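PDB 5G2P: transaminase from Arthrobacter sp., which catalyses pyridoxal-5'-phosphate-dependent transfer of amino groups, probably between amines and carbonyl acceptors with S selectivity, as a class-III aminotransferase. Local coordinates for residues B[159-164]-B[435-440]; B[167-172]-B[407-412]; B[218-223]-B[260-265]. All blocks are in the same frame, centred on the assembly; numbering follows the deposited sequence.

Interaction 1: residues B[159-164]-B[435-440]; sequences TRLRSF and GAMPNT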
# COMPACT_ATOMS: atom_id res chain seq x y z
N THR B 159 -13.76 -6.90 2.21
CA THR B 159 -14.28 -8.09 2.91
C THR B 159 -13.53 -8.22 4.23
O THR B 159 -12.29 -8.26 4.23
CB THR B 159 -14.03 -9.34 2.04
OG1 THR B 159 -14.92 -9.29 0.93
CG2 THR B 159 -14.28 -10.64 2.84
N ARG B 160 -14.27 -8.26 5.34
CA ARG B 160 -13.66 -8.31 6.65
C ARG B 160 -14.09 -9.57 7.41
O ARG B 160 -14.60 -9.50 8.51
CB ARG B 160 -13.92 -7.00 7.44
CG ARG B 160 -13.29 -5.72 6.86
CD ARG B 160 -11.77 -5.73 6.83
NE ARG B 160 -11.26 -6.71 7.78
CZ ARG B 160 -10.23 -7.52 7.56
NH1 ARG B 160 -9.55 -7.46 6.41
NH2 ARG B 160 -9.89 -8.41 8.51
N LEU B 161 -13.93 -10.74 6.78
CA LEU B 161 -14.11 -12.04 7.44
C LEU B 161 -12.85 -12.81 7.16
O LEU B 161 -12.59 -13.16 6.00
CB LEU B 161 -15.28 -12.85 6.85
CG LEU B 161 -16.72 -12.53 7.21
CD1 LEU B 161 -17.66 -13.29 6.27
CD2 LEU B 161 -17.01 -12.87 8.67
N ARG B 162 -12.04 -13.04 8.18
CA ARG B 162 -10.73 -13.70 7.99
C ARG B 162 -10.87 -15.18 7.60
O ARG B 162 -9.87 -15.81 7.21
CB ARG B 162 -9.87 -13.56 9.27
CG ARG B 162 -10.45 -14.24 10.52
CD ARG B 162 -9.72 -13.76 11.78
NE ARG B 162 -8.38 -14.34 11.92
CZ ARG B 162 -8.12 -15.44 12.63
NH1 ARG B 162 -9.08 -16.12 13.28
NH2 ARG B 162 -6.88 -15.88 12.69
N SER B 163 -12.09 -15.74 7.69
CA SER B 163 -12.37 -17.12 7.24
C SER B 163 -12.72 -17.20 5.75
O SER B 163 -12.96 -18.29 5.23
CB SER B 163 -13.55 -17.72 8.02
OG SER B 163 -14.68 -16.83 8.03
N PHE B 164 -12.79 -16.05 5.07
CA PHE B 164 -13.23 -16.06 3.67
C PHE B 164 -12.36 -15.16 2.78
O PHE B 164 -12.83 -14.64 1.79
CB PHE B 164 -14.74 -15.68 3.54
CG PHE B 164 -15.67 -16.83 3.81
CD1 PHE B 164 -16.05 -17.71 2.79
CD2 PHE B 164 -16.15 -17.06 5.11
CE1 PHE B 164 -16.89 -18.78 3.06
CE2 PHE B 164 -17.00 -18.15 5.38
CZ PHE B 164 -17.37 -19.01 4.36
N GLY B 435 -25.14 -23.33 7.91
CA GLY B 435 -24.66 -21.95 7.85
C GLY B 435 -23.17 -21.91 7.57
O GLY B 435 -22.48 -22.92 7.71
N ALA B 436 -22.69 -20.74 7.16
CA ALA B 436 -21.26 -20.49 6.95
C ALA B 436 -20.53 -20.17 8.27
O ALA B 436 -19.36 -20.53 8.44
CB ALA B 436 -21.07 -19.33 5.98
N MET B 437 -21.20 -19.46 9.18
CA MET B 437 -20.62 -19.07 10.48
C MET B 437 -20.87 -20.19 11.50
O MET B 437 -21.82 -20.94 11.33
CB MET B 437 -21.26 -17.75 10.97
CG MET B 437 -21.01 -16.52 10.08
SD MET B 437 -19.24 -16.13 9.98
CE MET B 437 -18.79 -16.88 8.42
N PRO B 438 -19.99 -20.33 12.52
CA PRO B 438 -20.07 -21.49 13.43
C PRO B 438 -21.28 -21.54 14.37
O PRO B 438 -21.76 -22.64 14.68
CB PRO B 438 -18.75 -21.41 14.24
CG PRO B 438 -18.32 -19.97 14.13
CD PRO B 438 -18.72 -19.59 12.72
N ASN B 439 -21.77 -20.38 14.82
CA ASN B 439 -22.91 -20.31 15.74
C ASN B 439 -24.21 -19.81 15.11
O ASN B 439 -25.18 -19.54 15.82
CB ASN B 439 -22.56 -19.39 16.92
CG ASN B 439 -21.24 -19.78 17.59
OD1 ASN B 439 -21.05 -20.94 18.02
ND2 ASN B 439 -20.32 -18.83 17.66
N THR B 440 -24.23 -19.68 13.78
CA THR B 440 -25.34 -18.97 13.13
C THR B 440 -25.79 -19.67 11.86
O THR B 440 -25.02 -19.80 10.91
CB THR B 440 -24.95 -17.51 12.82
OG1 THR B 440 -24.31 -16.95 13.97
CG2 THR B 440 -26.22 -16.66 12.42

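Interaction 2: residues B[167-172]-B[407-412]; sequences GLVGEN and NFRHGM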
# COMPACT_ATOMS: atom_id res chain seq x y z
N GLY B 167 -7.30 -17.40 2.06
CA GLY B 167 -6.10 -17.87 2.73
C GLY B 167 -6.18 -19.39 2.95
O GLY B 167 -7.14 -20.05 2.53
N LEU B 168 -5.17 -19.92 3.65
CA LEU B 168 -5.07 -21.35 3.93
C LEU B 168 -5.13 -21.64 5.41
O LEU B 168 -4.55 -20.89 6.20
CB LEU B 168 -3.73 -21.89 3.38
CG LEU B 168 -3.48 -21.66 1.89
CD1 LEU B 168 -2.04 -22.04 1.52
CD2 LEU B 168 -4.49 -22.47 1.07
N VAL B 169 -5.81 -22.73 5.79
CA VAL B 169 -5.76 -23.23 7.18
C VAL B 169 -5.51 -24.73 7.16
O VAL B 169 -5.57 -25.35 6.09
CB VAL B 169 -7.03 -22.88 8.00
CG1 VAL B 169 -7.12 -21.36 8.21
CG2 VAL B 169 -8.30 -23.40 7.29
N GLY B 170 -5.21 -25.30 8.32
CA GLY B 170 -4.90 -26.73 8.41
C GLY B 170 -6.14 -27.59 8.58
O GLY B 170 -7.26 -27.10 8.81
N GLU B 171 -5.94 -28.90 8.52
CA GLU B 171 -7.06 -29.82 8.72
C GLU B 171 -7.19 -30.10 10.23
O GLU B 171 -6.34 -30.76 10.81
CB GLU B 171 -6.77 -31.12 7.96
CG GLU B 171 -7.89 -32.14 7.96
CD GLU B 171 -7.43 -33.44 7.34
OE1 GLU B 171 -6.93 -33.42 6.20
OE2 GLU B 171 -7.54 -34.48 8.00
N ASN B 172 -8.24 -29.55 10.86
CA ASN B 172 -8.54 -29.79 12.27
C ASN B 172 -7.39 -29.40 13.19
O ASN B 172 -7.13 -30.04 14.22
CB ASN B 172 -8.93 -31.27 12.49
CG ASN B 172 -10.07 -31.69 11.60
OD1 ASN B 172 -10.98 -30.91 11.39
ND2 ASN B 172 -10.01 -32.91 11.05
N ASN B 407 -15.28 -14.43 13.81
CA ASN B 407 -13.84 -14.26 13.60
C ASN B 407 -13.04 -15.57 13.64
O ASN B 407 -11.81 -15.55 13.76
CB ASN B 407 -13.27 -13.27 14.62
CG ASN B 407 -13.69 -11.84 14.33
OD1 ASN B 407 -13.91 -11.47 13.18
ND2 ASN B 407 -13.81 -11.02 15.38
N PHE B 408 -13.75 -16.69 13.54
CA PHE B 408 -13.14 -18.01 13.47
C PHE B 408 -12.46 -18.16 12.10
O PHE B 408 -12.58 -17.28 11.21
CB PHE B 408 -14.20 -19.12 13.64
CG PHE B 408 -14.88 -19.53 12.35
CD1 PHE B 408 -15.47 -18.58 11.49
CD2 PHE B 408 -14.93 -20.87 11.97
CE1 PHE B 408 -16.09 -18.98 10.30
CE2 PHE B 408 -15.53 -21.27 10.77
CZ PHE B 408 -16.11 -20.32 9.93
N ARG B 409 -11.73 -19.25 11.95
CA ARG B 409 -11.34 -19.70 10.61
C ARG B 409 -11.58 -21.20 10.52
O ARG B 409 -11.93 -21.85 11.54
CB ARG B 409 -9.88 -19.34 10.32
CG ARG B 409 -9.67 -17.85 10.15
CD ARG B 409 -8.23 -17.55 9.79
NE ARG B 409 -7.92 -17.96 8.41
CZ ARG B 409 -6.70 -17.93 7.88
NH1 ARG B 409 -5.66 -17.55 8.64
NH2 ARG B 409 -6.51 -18.29 6.60
N HIS B 410 -11.40 -21.75 9.32
CA HIS B 410 -11.83 -23.12 9.01
C HIS B 410 -10.85 -24.22 9.46
O HIS B 410 -11.00 -25.38 9.05
CB HIS B 410 -12.15 -23.28 7.52
CG HIS B 410 -13.38 -22.54 7.08
ND1 HIS B 410 -13.34 -21.25 6.60
CD2 HIS B 410 -14.69 -22.92 7.05
CE1 HIS B 410 -14.57 -20.85 6.30
NE2 HIS B 410 -15.41 -21.85 6.57
N GLY B 411 -9.86 -23.87 10.29
CA GLY B 411 -8.93 -24.87 10.80
C GLY B 411 -9.59 -25.69 11.89
O GLY B 411 -9.14 -26.78 12.21
N MET B 412 -10.67 -25.15 12.47
CA MET B 412 -11.46 -25.82 13.52
C MET B 412 -12.02 -27.14 13.02
O MET B 412 -12.36 -27.28 11.84
CB MET B 412 -12.67 -24.99 13.95
CG MET B 412 -12.40 -23.68 14.65
SD MET B 412 -14.01 -23.13 15.29
CE MET B 412 -14.30 -24.32 16.62

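Interaction 3: residues B[218-223]-B[260-265]; sequences YTRRMI and KELGVL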
# COMPACT_ATOMS: atom_id res chain seq x y z
N TYR B 218 -19.69 6.17 15.77
CA TYR B 218 -18.26 5.89 15.64
C TYR B 218 -17.79 5.92 14.18
O TYR B 218 -16.71 6.42 13.88
CB TYR B 218 -17.84 4.58 16.34
CG TYR B 218 -16.33 4.45 16.26
CD1 TYR B 218 -15.50 5.29 17.02
CD2 TYR B 218 -15.73 3.55 15.37
CE1 TYR B 218 -14.11 5.24 16.90
CE2 TYR B 218 -14.36 3.48 15.25
CZ TYR B 218 -13.55 4.32 16.01
OH TYR B 218 -12.18 4.25 15.87
N THR B 219 -18.61 5.36 13.28
CA THR B 219 -18.34 5.40 11.85
C THR B 219 -18.18 6.85 11.41
O THR B 219 -17.23 7.19 10.69
CB THR B 219 -19.49 4.71 11.06
OG1 THR B 219 -19.62 3.35 11.49
CG2 THR B 219 -19.24 4.70 9.57
N ARG B 220 -19.11 7.72 11.83
CA ARG B 220 -18.99 9.13 11.44
C ARG B 220 -17.66 9.74 11.94
O ARG B 220 -16.98 10.45 11.19
CB ARG B 220 -20.20 9.96 11.91
CG ARG B 220 -20.06 11.44 11.59
CD ARG B 220 -21.02 12.28 12.41
NE ARG B 220 -22.37 11.73 12.35
CZ ARG B 220 -23.27 12.06 11.43
NH1 ARG B 220 -23.00 12.98 10.49
NH2 ARG B 220 -24.47 11.49 11.47
N ARG B 221 -17.30 9.45 13.20
CA ARG B 221 -16.02 9.91 13.79
C ARG B 221 -14.84 9.41 13.00
O ARG B 221 -13.85 10.15 12.79
CB ARG B 221 -15.87 9.38 15.21
CG ARG B 221 -16.56 10.19 16.27
CD ARG B 221 -16.22 9.61 17.63
NE ARG B 221 -14.87 9.94 18.09
CZ ARG B 221 -14.53 10.08 19.37
NH1 ARG B 221 -15.45 9.93 20.33
NH2 ARG B 221 -13.28 10.37 19.72
N MET B 222 -14.91 8.15 12.57
CA MET B 222 -13.84 7.60 11.75
C MET B 222 -13.62 8.42 10.49
O MET B 222 -12.51 8.80 10.16
CB MET B 222 -14.15 6.17 11.36
CG MET B 222 -13.51 5.17 12.28
SD MET B 222 -13.79 3.51 11.63
CE MET B 222 -13.33 3.76 9.93
N ILE B 223 -14.70 8.65 9.76
CA ILE B 223 -14.61 9.40 8.53
C ILE B 223 -14.07 10.81 8.79
O ILE B 223 -13.24 11.32 8.03
CB ILE B 223 -15.98 9.40 7.80
CG1 ILE B 223 -16.32 7.95 7.40
CG2 ILE B 223 -15.94 10.38 6.62
CD1 ILE B 223 -17.73 7.73 6.89
N LYS B 260 -24.85 11.11 3.49
CA LYS B 260 -25.37 12.29 2.80
C LYS B 260 -24.81 13.57 3.43
O LYS B 260 -24.37 14.47 2.73
CB LYS B 260 -26.90 12.33 2.91
CG LYS B 260 -27.62 11.60 1.81
CD LYS B 260 -28.19 12.61 0.82
CE LYS B 260 -28.33 12.03 -0.57
NZ LYS B 260 -29.04 10.73 -0.55
N GLU B 261 -24.81 13.62 4.75
CA GLU B 261 -24.30 14.77 5.48
C GLU B 261 -22.79 14.95 5.31
O GLU B 261 -22.31 16.06 5.42
CB GLU B 261 -24.67 14.70 6.96
CG GLU B 261 -26.16 14.96 7.18
CD GLU B 261 -26.63 14.61 8.58
OE1 GLU B 261 -25.86 14.00 9.38
OE2 GLU B 261 -27.80 14.93 8.88
N LEU B 262 -22.06 13.88 5.04
CA LEU B 262 -20.61 13.98 4.93
C LEU B 262 -20.14 14.10 3.47
O LEU B 262 -18.95 14.22 3.21
CB LEU B 262 -19.94 12.78 5.62
CG LEU B 262 -20.00 12.72 7.15
CD1 LEU B 262 -19.48 11.38 7.64
CD2 LEU B 262 -19.24 13.89 7.78
N GLY B 263 -21.08 14.06 2.52
CA GLY B 263 -20.74 14.15 1.10
C GLY B 263 -20.06 12.86 0.61
O GLY B 263 -19.25 12.89 -0.30
N VAL B 264 -20.42 11.73 1.21
CA VAL B 264 -19.82 10.42 0.89
C VAL B 264 -20.88 9.53 0.20
O VAL B 264 -22.06 9.60 0.55
CB VAL B 264 -19.26 9.81 2.20
CG1 VAL B 264 -18.88 8.35 2.07
CG2 VAL B 264 -18.04 10.63 2.66
N LEU B 265 -20.50 8.73 -0.79
CA LEU B 265 -21.47 7.84 -1.44
C LEU B 265 -21.86 6.65 -0.58
O LEU B 265 -21.10 6.24 0.30
CB LEU B 265 -20.94 7.32 -2.79
CG LEU B 265 -20.53 8.35 -3.83
CD1 LEU B 265 -20.05 7.67 -5.11
CD2 LEU B 265 -21.72 9.25 -4.15

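Interaction 1: residues B[159-164]-B[435-440]
Met437 sends its thioether end toward Leu161, Ser163 and Phe164, joining the loop between strands 431-432 and 440-443 to the loop between helix 153-157 and strand 168-169. Its chain folds back at chi2 (-62°) and turns again at chi3, which carries the terminal methyl to the aromatic ring although CB itself leaves the backbone at a slant. Met437 CE then lies 3.7 Å from Phe164 CE2, the two side chains running at an oblique angle. Beside it, Ala436 CB reaches the end of the same ring, 4.1 Å from Phe164 CZ. Leu161 meets the sulfur rather than the methyl, tip to tip, its CD2 4.2 Å from Met437 SD, and Ser163 OG stands 4.1 Å from Met437 CE. A type I turn from Leu161 to Phe164, closed by a backbone hydrogen bond from Phe164 N to Leu161 O of 3.0 Å, presents these side chains together. The Phe164 ring also makes an edge-to-face pair with His410, and its side chain is about 9 Å from a bound pyridoxal phosphate. Every close approach here is between apolar groups or a methyl and a hydroxyl, so cohesion across the two loops comes from dispersion and the exclusion of water.

Interaction 2: residues B[167-172]-B[407-412]
Val169 fits between the side chain of Arg409 and the backbone of the turn that Arg409 begins, and these two residues together with Gly411 account for most of the buried surface. The valine divides its branches: CG1 sits over one face of the Arg409 guanidinium, 3.5 Å from Arg409 CZ and offset toward the rim, while CG2 presses on the His410-Gly411 peptide, 3.4 Å from Gly411 N. With CG anti to the carbonyl carbon (chi1 -70°) and a bend at chi3, Arg409 lays its flat end beneath that methyl. Arg409 NH2 hydrogen-bonds Ala178 O and forms a salt bridge with Glu326 of a third subunit. Shortening Arg409 to an alanine is likely to take the flat group from under Val169 CG1 and leave Glu326 of that subunit without this charge. Gly411, inside the type I turn from Arg409 to Met412, approaches by its backbone: Gly411 CA directs a C-H at Gly170 O, 3.4 Å away, with an angle of 156° at the hydrogen. Leu168 and Val169 pair in an antiparallel ladder with a strand of the third subunit. Apolar and C-H packing thus adjoins a buried guanidinium whose charge is probably balanced by Glu326, tying this strand and the neighbouring turn to subunit assembly.

Interaction 3: residues B[218-223]-B[260-265]
Arg220 and Glu261 form a salt bridge between the helices 214-226 and 251-262. Arg220 NH1 donates to Glu261 OE1 at 3.2 Å, with an N-H...O angle of 147°, and it meets this oxygen nearly along the C-O direction of the carboxylate. The acceptor lies at the guanidinium edge, 19° out of its plane, and the two flat groups are turned 43° apart. One oxygen therefore serves as the mate, with Arg220 NH2 farther from Glu261 OE1 at 3.5 Å, rather than two oxygens matching two nitrogens side by side. Arg220 gets there through an extended start, CG anti to its amide nitrogen, followed by a bend at chi3. Arg220 has a long, weak ion pair with Glu212, and Glu261 one with Lys257; Glu261 is exposed, so solvent probably screens its charge.

Both helices belong to the large PLP-binding domain of the class-III aminotransferase fold. Strand 231-236, helix 251-262 and strand 265-269 form a beta-alpha-beta crossover, the two strands being adjacent and parallel in the mixed seven-stranded sheet. Helix 251-262 ends in a Schellman motif at Gly263, whose positive phi turns the chain toward strand 265-269.

Beneath the ion pair, Leu262 pushes its CD1 into the angle between Arg220 and Ile223, 4.0 Å from Arg220 CG and 3.8 Å from Ile223 CG2. Arg220 CG packs on the leucine while the guanidinium carries on to Glu261. Farther in, Ile223 CG2 also faces Val264 CG2 at 4.5 Å, and Ile223 of helix 214-226 and Val264, just beyond helix 251-262, both rest on Val231 and Val234 of strand 231-236.

Overall arrangement
Interactions 1 and 2 are buried and adjoin, their centres 11 Å apart: Arg162 NH1 probably hydrogen-bonds Asn407 O at 2.8 Å, and Ser163 O packs against His410 CE1. Interaction 1 joins two loops and interaction 2 a short strand to a loop; both touch the third subunit, yet interaction 1 is apolar, whereas interaction 2 places a cation beside a valine. Interaction 3 is partly buried and lies apart, its centre about 27 Å from that of interaction 1 and 35 Å from that of interaction 2. It joins two helices, with a salt bridge toward solvent, at Glu261, above apolar packing. Along the chain, its segments nest within the spans closed by the other two contacts.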